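Local coordinates for protein DNA ligase (Aquifex aeolicus, PDB 3QWU) that probably acts as an ATP-dependent nucleic acid ligase and binds adenosine and calcium, at residues 85-90 against 128-133; 124-129 against 159-164. All coordinates share one frame; numbering follows the deposited sequence.

Contact 1. Residues 85-90 against 128-133; sequences NTRIFK and VICAEV. With ADN (adenosine), chain C.
Residues 85-90 and 128-133 run antiparallel as neighbouring strands, their axes 4.6 Å apart at closest approach and 157° between their directions, with two hydrogen-bonded pairs, Thr86 with Ala131 and Ile88 with Ile129, each closed by two N-H to O bonds. Between and beyond these lie the non-hydrogen-bonded pairs Arg87 with Cys130 and Asn85 with Glu132. The latter pair meets adenosine. The CG of Asn85 stands anti to its own N (chi1 -179°), which carries the amide out to the ribose. There Asn85 ND2 donates to O2' of the adenosine at 3.0 Å, and a weak second bond reaches its O3' at 3.1 Å. Glu132 approaches the same sugar with a chain bent at chi2 (72°), and its OE1 accepts from the ribose O2' at 2.6 Å. The other carboxylate oxygen, OE2, takes the backbone N-H of Gly83, which helps fix the rotation of the group. Further along this face, Arg87 contributes its aliphatic part, with CG 4.1 Å from Cys130 SG, while its guanidinium leaves the contact for the carbonyls of Ser99, Gly42 and Trp52. The face bearing Thr86, Ala131, Ile88 and Ile129 is mostly apolar. Thr86 CG2 comes within 3.2 Å of Ala131 O and lies 4.0 Å from Ala131 CB. Ile88 and Ile129 meet at their branch points, CB to CB 4.2 Å. The Thr86 hydroxyl, the polar exception here, is engaged with Leu98 O, and helix 106-115 covers part of this side through Thr108 and Leu112. The register of the strands places both Asn85 and Glu132 at O2', which probably contributes to holding the ribose: this hydroxyl is acceptor from Asn85 ND2 and donor to Glu132 OE1.

Contact 2. Residues 124-129 against 159-164; sequences NPDLVI and FMKKNE
The amine of Lys162 is gripped by two backbone carbonyls, Pro125 O and Lys90 O, and also makes a cation-pi contact with Phe49. Its NZ lies 2.5 Å from Pro125 O, short enough that the exact length is doubtful, and approaches nearly along the C=O axis. The chain reaches this point because CG turns anti to the carbonyl carbon (chi1 -84°) and the rest is extended, passing beside the turn of residues 124-127. At its root, Lys162 N donates to Asp126 O at 2.9 Å, so one residue ties two successive carbonyls. Deeper in, Val128 and Met160 form the hydrogen-bonded pair of the two strands. Met160 N to Val128 O (2.9 Å) and Val128 N to Met160 O (3.0 Å) close the pair. On the Val128 face, CG2 packs against the backbone where Lys161 joins Lys162, and Ile51 closes over it. The other face is built round Phe159, whose ring lies side by side with Ile129: Leu127 CD1 is 4.3 Å from Phe159 CD1, and Ile129 CG1 is 4.0 Å from Phe159 CE1. Leu176 and Ile177 of helix 170-180, with Ile120 of helix 119-123, also pack on this face. Toward solvent, Asp126 and Lys161 run alongside each other. Asp126 OD2 touches Lys161 CE at 3.1 Å but stays 4.1 Å from its NZ, a loose attraction of charges and not a salt bridge. A type I turn leads into one strand and a type II turn out of the other, at the end of the antiparallel pairing of 127-134 with the outermost strand 153-161, in a sheet of the adenosine-binding RNA ligase family region, consistent with a nucleotidyltransferase fold.

Strand 127-134 sits between the partners of the two contacts: 84-91 on one flank (contact 1) and 153-161 on the other (contact 2), within one four-stranded antiparallel sheet. Val128 and Ile129 belong to both. Contact 1 is fully buried and ends at the nucleoside pocket, where polar side chains face the ribose; contact 2 is only partly buried, and its centre is about 20 Å from the centre of the chain, against about 12 Å for that of contact 1. Its polar chemistry is mostly backbone bonding plus lysines near the surface. The two also meet directly where Cys130 SG packs against Met160 CG.

Contact 1. Residues 85-90 against 128-133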
ATOM      1  N   ASN A  85       1.454 -22.743   9.224  1.00 33.69           N
ATOM      2  CA  ASN A  85       1.949 -23.924   8.586  1.00 33.68           C
ATOM      3  C   ASN A  85       2.983 -24.609   9.463  1.00 33.78           C
ATOM      4  O   ASN A  85       3.868 -23.955  10.072  1.00 33.76           O
ATOM      5  CB  ASN A  85       2.614 -23.474   7.296  1.00 34.56           C
ATOM      6  CG  ASN A  85       3.161 -24.595   6.516  1.00 36.81           C
ATOM      7  OD1 ASN A  85       4.229 -25.135   6.833  1.00 39.43           O
ATOM      8  ND2 ASN A  85       2.490 -24.914   5.429  1.00 38.60           N
ATOM      9  N   THR A  86       2.889 -25.935   9.521  1.00 33.36           N
ATOM     10  CA  THR A  86       3.885 -26.687  10.218  1.00 33.06           C
ATOM     11  C   THR A  86       4.279 -27.940   9.482  1.00 33.23           C
ATOM     12  O   THR A  86       3.467 -28.553   8.767  1.00 32.83           O
ATOM     13  CB  THR A  86       3.445 -27.050  11.635  1.00 33.08           C
ATOM     14  OG1 THR A  86       4.638 -27.250  12.415  1.00 34.43           O
ATOM     15  CG2 THR A  86       2.613 -28.323  11.645  1.00 30.36           C
ATOM     16  N   ARG A  87       5.547 -28.292   9.656  1.00 33.29           N
ATOM     17  CA  ARG A  87       6.136 -29.475   9.042  1.00 33.64           C
ATOM     18  C   ARG A  87       6.735 -30.305  10.183  1.00 33.48           C
ATOM     19  O   ARG A  87       7.541 -29.800  10.961  1.00 34.00           O
ATOM     20  CB  ARG A  87       7.194 -29.045   8.044  1.00 35.06           C
ATOM     21  CG  ARG A  87       6.644 -28.759   6.614  1.00 36.09           C
ATOM     22  CD  ARG A  87       7.768 -28.160   5.756  1.00 36.06           C
ATOM     23  NE  ARG A  87       8.228 -26.937   6.414  1.00 36.64           N
ATOM     24  CZ  ARG A  87       9.445 -26.430   6.306  1.00 39.03           C
ATOM     25  NH1 ARG A  87      10.349 -27.003   5.523  1.00 41.44           N
ATOM     26  NH2 ARG A  87       9.759 -25.319   6.958  1.00 39.93           N
ATOM     27  N   ILE A  88       6.267 -31.530  10.349  1.00 32.50           N
ATOM     28  CA  ILE A  88       6.571 -32.302  11.531  1.00 32.97           C
ATOM     29  C   ILE A  88       7.287 -33.582  11.115  1.00 34.05           C
ATOM     30  O   ILE A  88       6.842 -34.271  10.196  1.00 32.95           O
ATOM     31  CB  ILE A  88       5.282 -32.664  12.356  1.00 32.30           C
ATOM     32  CG1 ILE A  88       4.505 -31.371  12.775  1.00 32.93           C
ATOM     33  CG2 ILE A  88       5.648 -33.485  13.600  1.00 29.53           C
ATOM     34  CD1 ILE A  88       3.029 -31.605  13.241  1.00 29.94           C
ATOM     35  N   PHE A  89       8.368 -33.902  11.821  1.00 35.50           N
ATOM     36  CA  PHE A  89       9.174 -35.087  11.492  1.00 37.97           C
ATOM     37  C   PHE A  89       9.867 -35.730  12.681  1.00 40.05           C
ATOM     38  O   PHE A  89      10.026 -35.118  13.736  1.00 40.27           O
ATOM     39  CB  PHE A  89      10.244 -34.743  10.462  1.00 38.04           C
ATOM     40  CG  PHE A  89      11.239 -33.745  10.937  1.00 39.81           C
ATOM     41  CD1 PHE A  89      10.996 -32.405  10.811  1.00 40.33           C
ATOM     42  CD2 PHE A  89      12.426 -34.154  11.507  1.00 43.17           C
ATOM     43  CE1 PHE A  89      11.913 -31.500  11.255  1.00 43.30           C
ATOM     44  CE2 PHE A  89      13.348 -33.255  11.931  1.00 43.48           C
ATOM     45  CZ  PHE A  89      13.094 -31.927  11.812  1.00 44.88           C
ATOM     46  N   LYS A  90      10.360 -36.952  12.447  1.00 42.53           N
ATOM     47  CA  LYS A  90      11.091 -37.718  13.449  1.00 43.06           C
ATOM     48  C   LYS A  90      12.605 -37.652  13.225  1.00 44.82           C
ATOM     49  O   LYS A  90      13.076 -37.832  12.109  1.00 46.19           O
ATOM     50  CB  LYS A  90      10.595 -39.167  13.424  1.00 43.10           C
ATOM     51  CG  LYS A  90      10.828 -39.886  14.731  1.00 43.50           C
ATOM     52  CD  LYS A  90      10.464 -41.358  14.687  1.00 44.32           C
ATOM     53  CE  LYS A  90      10.879 -41.993  16.029  1.00 44.39           C
ATOM     54  NZ  LYS A  90      10.540 -43.399  16.148  1.00 45.87           N
ATOM     55  N   VAL A 128       7.058 -36.632   6.424  1.00 38.03           N
ATOM     56  CA  VAL A 128       6.954 -35.305   6.998  1.00 37.03           C
ATOM     57  C   VAL A 128       5.495 -34.911   6.940  1.00 36.50           C
ATOM     58  O   VAL A 128       4.862 -34.986   5.858  1.00 35.04           O
ATOM     59  CB  VAL A 128       7.730 -34.288   6.206  1.00 39.01           C
ATOM     60  CG1 VAL A 128       7.617 -32.950   6.910  1.00 37.22           C
ATOM     61  CG2 VAL A 128       9.221 -34.789   5.927  1.00 35.69           C
ATOM     62  N   ILE A 129       4.937 -34.532   8.104  1.00 35.46           N
ATOM     63  CA  ILE A 129       3.505 -34.256   8.160  1.00 34.00           C
ATOM     64  C   ILE A 129       3.361 -32.782   7.950  1.00 33.02           C
ATOM     65  O   ILE A 129       3.965 -32.011   8.669  1.00 32.89           O
ATOM     66  CB  ILE A 129       2.884 -34.605   9.537  1.00 34.06           C
ATOM     67  CG1 ILE A 129       3.157 -36.057   9.892  1.00 33.75           C
ATOM     68  CG2 ILE A 129       1.386 -34.308   9.557  1.00 32.28           C
ATOM     69  CD1 ILE A 129       2.848 -36.391  11.348  1.00 32.58           C
ATOM     70  N   CYS A 130       2.559 -32.397   6.964  1.00 33.26           N
ATOM     71  CA  CYS A 130       2.272 -31.003   6.692  1.00 33.38           C
ATOM     72  C   CYS A 130       0.853 -30.710   7.244  1.00 32.67           C
ATOM     73  O   CYS A 130      -0.136 -31.278   6.781  1.00 31.42           O
ATOM     74  CB  CYS A 130       2.343 -30.739   5.192  1.00 33.35           C
ATOM     75  SG  CYS A 130       3.955 -31.029   4.472  1.00 37.55           S
ATOM     76  N   ALA A 131       0.795 -29.811   8.221  1.00 32.24           N
ATOM     77  CA  ALA A 131      -0.434 -29.477   8.925  1.00 32.48           C
ATOM     78  C   ALA A 131      -0.512 -27.996   9.255  1.00 31.91           C
ATOM     79  O   ALA A 131       0.511 -27.320   9.418  1.00 31.11           O
ATOM     80  CB  ALA A 131      -0.547 -30.284  10.230  1.00 32.74           C
ATOM     81  N   GLU A 132      -1.743 -27.529   9.377  1.00 32.04           N
ATOM     82  CA  GLU A 132      -2.042 -26.197   9.905  1.00 31.66           C
ATOM     83  C   GLU A 132      -2.317 -26.316  11.390  1.00 32.07           C
ATOM     84  O   GLU A 132      -3.139 -27.144  11.792  1.00 31.56           O
ATOM     85  CB  GLU A 132      -3.293 -25.648   9.243  1.00 31.09           C
ATOM     86  CG  GLU A 132      -3.409 -24.126   9.296  1.00 34.59           C
ATOM     87  CD  GLU A 132      -2.424 -23.399   8.360  1.00 35.03           C
ATOM     88  OE1 GLU A 132      -1.667 -24.109   7.679  1.00 33.84           O
ATOM     89  OE2 GLU A 132      -2.416 -22.144   8.320  1.00 32.42           O
ATOM     90  N   VAL A 133      -1.631 -25.501  12.205  1.00 31.75           N
ATOM     91  CA  VAL A 133      -1.989 -25.313  13.598  1.00 31.09           C
ATOM     92  C   VAL A 133      -2.838 -24.037  13.749  1.00 31.14           C
ATOM     93  O   VAL A 133      -2.486 -22.971  13.229  1.00 30.05           O
ATOM     94  CB  VAL A 133      -0.759 -25.181  14.458  1.00 31.98           C
ATOM     95  CG1 VAL A 133      -1.162 -25.051  15.909  1.00 30.28           C
ATOM     96  CG2 VAL A 133       0.134 -26.379  14.285  1.00 32.19           C
TER
HETATM   97  O5' ADN C 501       0.095 -21.085   1.117  1.00 52.75           O
HETATM   98  C5' ADN C 501      -1.151 -21.605   1.583  1.00 45.58           C
HETATM   99  C4' ADN C 501      -1.057 -21.890   3.077  1.00 45.03           C
HETATM  100  O4' ADN C 501      -2.360 -22.235   3.640  1.00 43.57           O
HETATM  101  C3' ADN C 501      -0.153 -23.085   3.345  1.00 44.17           C
HETATM  102  O3' ADN C 501       1.225 -22.769   3.525  1.00 45.67           O
HETATM  103  C2' ADN C 501      -0.767 -23.741   4.577  1.00 42.47           C
HETATM  104  O2' ADN C 501      -0.043 -23.399   5.747  1.00 41.05           O
HETATM  105  C1' ADN C 501      -2.199 -23.221   4.680  1.00 41.97           C
HETATM  106  N9  ADN C 501      -3.228 -24.256   4.488  1.00 40.32           N
HETATM  107  C8  ADN C 501      -4.368 -24.322   5.213  1.00 41.58           C
HETATM  108  N7  ADN C 501      -5.154 -25.359   4.838  1.00 38.64           N
HETATM  109  C5  ADN C 501      -4.490 -25.950   3.811  1.00 37.66           C
HETATM  110  C6  ADN C 501      -4.782 -27.082   2.926  1.00 39.30           C
HETATM  111  N6  ADN C 501      -5.949 -27.757   3.128  1.00 37.84           N
HETATM  112  N1  ADN C 501      -3.846 -27.437   1.992  1.00 40.76           N
HETATM  113  C2  ADN C 501      -2.699 -26.714   1.837  1.00 40.06           C
HETATM  114  N3  ADN C 501      -2.388 -25.630   2.604  1.00 37.59           N
HETATM  115  C4  ADN C 501      -3.225 -25.234   3.588  1.00 38.96           C

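Contact 2. Residues 124-129 against 159-164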
ATOM      1  N   ASN A 124       6.640 -45.039  10.043  1.00 44.12           N
ATOM      2  CA  ASN A 124       7.012 -44.534   8.745  1.00 44.08           C
ATOM      3  C   ASN A 124       7.925 -43.330   8.968  1.00 43.79           C
ATOM      4  O   ASN A 124       7.524 -42.213   8.702  1.00 42.92           O
ATOM      5  CB  ASN A 124       5.756 -44.117   7.985  1.00 43.66           C
ATOM      6  CG  ASN A 124       4.628 -45.195   8.034  1.00 45.83           C
ATOM      7  OD1 ASN A 124       4.518 -45.997   7.102  1.00 47.43           O
ATOM      8  ND2 ASN A 124       3.801 -45.208   9.120  1.00 38.34           N
ATOM      9  N   PRO A 125       9.172 -43.549   9.462  1.00 44.50           N
ATOM     10  CA  PRO A 125      10.109 -42.416   9.785  1.00 44.73           C
ATOM     11  C   PRO A 125      10.579 -41.511   8.626  1.00 44.78           C
ATOM     12  O   PRO A 125      11.194 -40.488   8.864  1.00 44.66           O
ATOM     13  CB  PRO A 125      11.313 -43.113  10.457  1.00 45.77           C
ATOM     14  CG  PRO A 125      11.191 -44.547  10.074  1.00 46.09           C
ATOM     15  CD  PRO A 125       9.729 -44.850   9.871  1.00 44.85           C
ATOM     16  N   ASP A 126      10.263 -41.885   7.398  1.00 45.54           N
ATOM     17  CA  ASP A 126      10.471 -41.039   6.213  1.00 46.28           C
ATOM     18  C   ASP A 126       9.431 -39.868   6.051  1.00 43.85           C
ATOM     19  O   ASP A 126       9.693 -38.853   5.388  1.00 42.29           O
ATOM     20  CB  ASP A 126      10.491 -41.935   4.941  1.00 48.06           C
ATOM     21  CG  ASP A 126       9.226 -42.871   4.818  1.00 52.07           C
ATOM     22  OD1 ASP A 126       8.915 -43.683   5.774  1.00 54.63           O
ATOM     23  OD2 ASP A 126       8.557 -42.794   3.754  1.00 53.67           O
ATOM     24  N   LEU A 127       8.256 -40.024   6.644  1.00 41.75           N
ATOM     25  CA  LEU A 127       7.184 -39.045   6.455  1.00 39.22           C
ATOM     26  C   LEU A 127       7.463 -37.675   7.140  1.00 38.68           C
ATOM     27  O   LEU A 127       8.080 -37.553   8.241  1.00 37.19           O
ATOM     28  CB  LEU A 127       5.860 -39.629   6.931  1.00 38.12           C
ATOM     29  CG  LEU A 127       5.307 -40.796   6.116  1.00 39.24           C
ATOM     30  CD1 LEU A 127       3.943 -41.178   6.659  1.00 38.43           C
ATOM     31  CD2 LEU A 127       5.257 -40.494   4.633  1.00 35.16           C
ATOM     32  N   VAL A 128       7.058 -36.632   6.424  1.00 38.03           N
ATOM     33  CA  VAL A 128       6.954 -35.305   6.998  1.00 37.03           C
ATOM     34  C   VAL A 128       5.495 -34.911   6.940  1.00 36.50           C
ATOM     35  O   VAL A 128       4.862 -34.986   5.858  1.00 35.04           O
ATOM     36  CB  VAL A 128       7.730 -34.288   6.206  1.00 39.01           C
ATOM     37  CG1 VAL A 128       7.617 -32.950   6.910  1.00 37.22           C
ATOM     38  CG2 VAL A 128       9.221 -34.789   5.927  1.00 35.69           C
ATOM     39  N   ILE A 129       4.937 -34.532   8.104  1.00 35.46           N
ATOM     40  CA  ILE A 129       3.505 -34.256   8.160  1.00 34.00           C
ATOM     41  C   ILE A 129       3.361 -32.782   7.950  1.00 33.02           C
ATOM     42  O   ILE A 129       3.965 -32.011   8.669  1.00 32.89           O
ATOM     43  CB  ILE A 129       2.884 -34.605   9.537  1.00 34.06           C
ATOM     44  CG1 ILE A 129       3.157 -36.057   9.892  1.00 33.75           C
ATOM     45  CG2 ILE A 129       1.386 -34.308   9.557  1.00 32.28           C
ATOM     46  CD1 ILE A 129       2.848 -36.391  11.348  1.00 32.58           C
ATOM     47  N   PHE A 159       1.373 -34.771   3.128  1.00 32.68           N
ATOM     48  CA  PHE A 159       2.594 -35.437   3.546  1.00 33.98           C
ATOM     49  C   PHE A 159       3.646 -35.189   2.494  1.00 34.72           C
ATOM     50  O   PHE A 159       3.365 -35.189   1.297  1.00 34.50           O
ATOM     51  CB  PHE A 159       2.432 -36.952   3.680  1.00 35.46           C
ATOM     52  CG  PHE A 159       1.488 -37.386   4.762  1.00 34.09           C
ATOM     53  CD1 PHE A 159       1.905 -37.469   6.057  1.00 32.72           C
ATOM     54  CD2 PHE A 159       0.184 -37.759   4.460  1.00 36.07           C
ATOM     55  CE1 PHE A 159       1.035 -37.883   7.032  1.00 33.33           C
ATOM     56  CE2 PHE A 159      -0.698 -38.189   5.465  1.00 34.64           C
ATOM     57  CZ  PHE A 159      -0.284 -38.212   6.735  1.00 30.79           C
ATOM     58  N   MET A 160       4.847 -34.924   2.965  1.00 35.49           N
ATOM     59  CA  MET A 160       6.001 -34.868   2.144  1.00 36.83           C
ATOM     60  C   MET A 160       6.851 -35.996   2.632  1.00 38.36           C
ATOM     61  O   MET A 160       6.431 -36.719   3.525  1.00 38.33           O
ATOM     62  CB  MET A 160       6.667 -33.513   2.301  1.00 37.16           C
ATOM     63  CG  MET A 160       5.851 -32.412   1.629  1.00 35.47           C
ATOM     64  SD  MET A 160       6.525 -30.751   1.779  1.00 38.02           S
ATOM     65  CE  MET A 160       7.980 -30.789   0.700  1.00 39.39           C
ATOM     66  N   LYS A 161       8.038 -36.142   2.062  1.00 40.20           N
ATOM     67  CA  LYS A 161       8.979 -37.161   2.441  1.00 41.95           C
ATOM     68  C   LYS A 161      10.358 -36.542   2.630  1.00 42.40           C
ATOM     69  O   LYS A 161      10.751 -35.692   1.879  1.00 42.75           O
ATOM     70  CB  LYS A 161       9.053 -38.235   1.313  1.00 44.25           C
ATOM     71  CG  LYS A 161       8.102 -39.439   1.494  1.00 46.86           C
ATOM     72  CD  LYS A 161       8.105 -40.478   0.323  1.00 50.75           C
ATOM     73  CE  LYS A 161       7.826 -41.918   0.852  1.00 53.79           C
ATOM     74  NZ  LYS A 161       7.105 -42.845  -0.112  1.00 57.16           N
ATOM     75  N   LYS A 162      11.118 -37.015   3.597  1.00 43.18           N
ATOM     76  CA  LYS A 162      12.494 -36.563   3.755  1.00 45.41           C
ATOM     77  C   LYS A 162      13.279 -36.660   2.436  1.00 46.40           C
ATOM     78  O   LYS A 162      13.182 -37.666   1.704  1.00 46.78           O
ATOM     79  CB  LYS A 162      13.243 -37.413   4.817  1.00 46.64           C
ATOM     80  CG  LYS A 162      13.023 -36.958   6.276  1.00 46.14           C
ATOM     81  CD  LYS A 162      13.417 -38.056   7.266  1.00 46.16           C
ATOM     82  CE  LYS A 162      12.969 -37.734   8.703  1.00 46.64           C
ATOM     83  NZ  LYS A 162      13.043 -38.936   9.573  1.00 45.29           N
ATOM     84  N   ASN A 163      14.082 -35.644   2.170  1.00 46.58           N
ATOM     85  CA  ASN A 163      14.960 -35.642   0.990  1.00 48.43           C
ATOM     86  C   ASN A 163      14.219 -35.532  -0.361  1.00 49.41           C
ATOM     87  O   ASN A 163      14.802 -35.852  -1.384  1.00 51.18           O
ATOM     88  CB  ASN A 163      15.848 -36.902   0.960  1.00 49.00           C
ATOM     89  CG  ASN A 163      16.657 -37.086   2.222  1.00 46.06           C
ATOM     90  OD1 ASN A 163      17.339 -36.173   2.642  1.00 44.30           O
ATOM     91  ND2 ASN A 163      16.613 -38.282   2.815  1.00 42.69           N
ATOM     92  N   GLU A 164      12.945 -35.110  -0.365  1.00 48.84           N
ATOM     93  CA  GLU A 164      12.115 -35.126  -1.596  1.00 49.59           C
ATOM     94  C   GLU A 164      11.224 -33.938  -1.604  1.00 48.20           C
ATOM     95  O   GLU A 164      10.845 -33.449  -0.536  1.00 47.11           O
ATOM     96  CB  GLU A 164      11.179 -36.342  -1.699  1.00 49.97           C
ATOM     97  CG  GLU A 164      11.697 -37.651  -1.184  1.00 54.20           C
ATOM     98  CD  GLU A 164      11.939 -38.642  -2.252  1.00 61.04           C
ATOM     99  OE1 GLU A 164      12.837 -38.388  -3.098  1.00 67.61           O
ATOM    100  OE2 GLU A 164      11.274 -39.706  -2.206  1.00 64.97           O
TER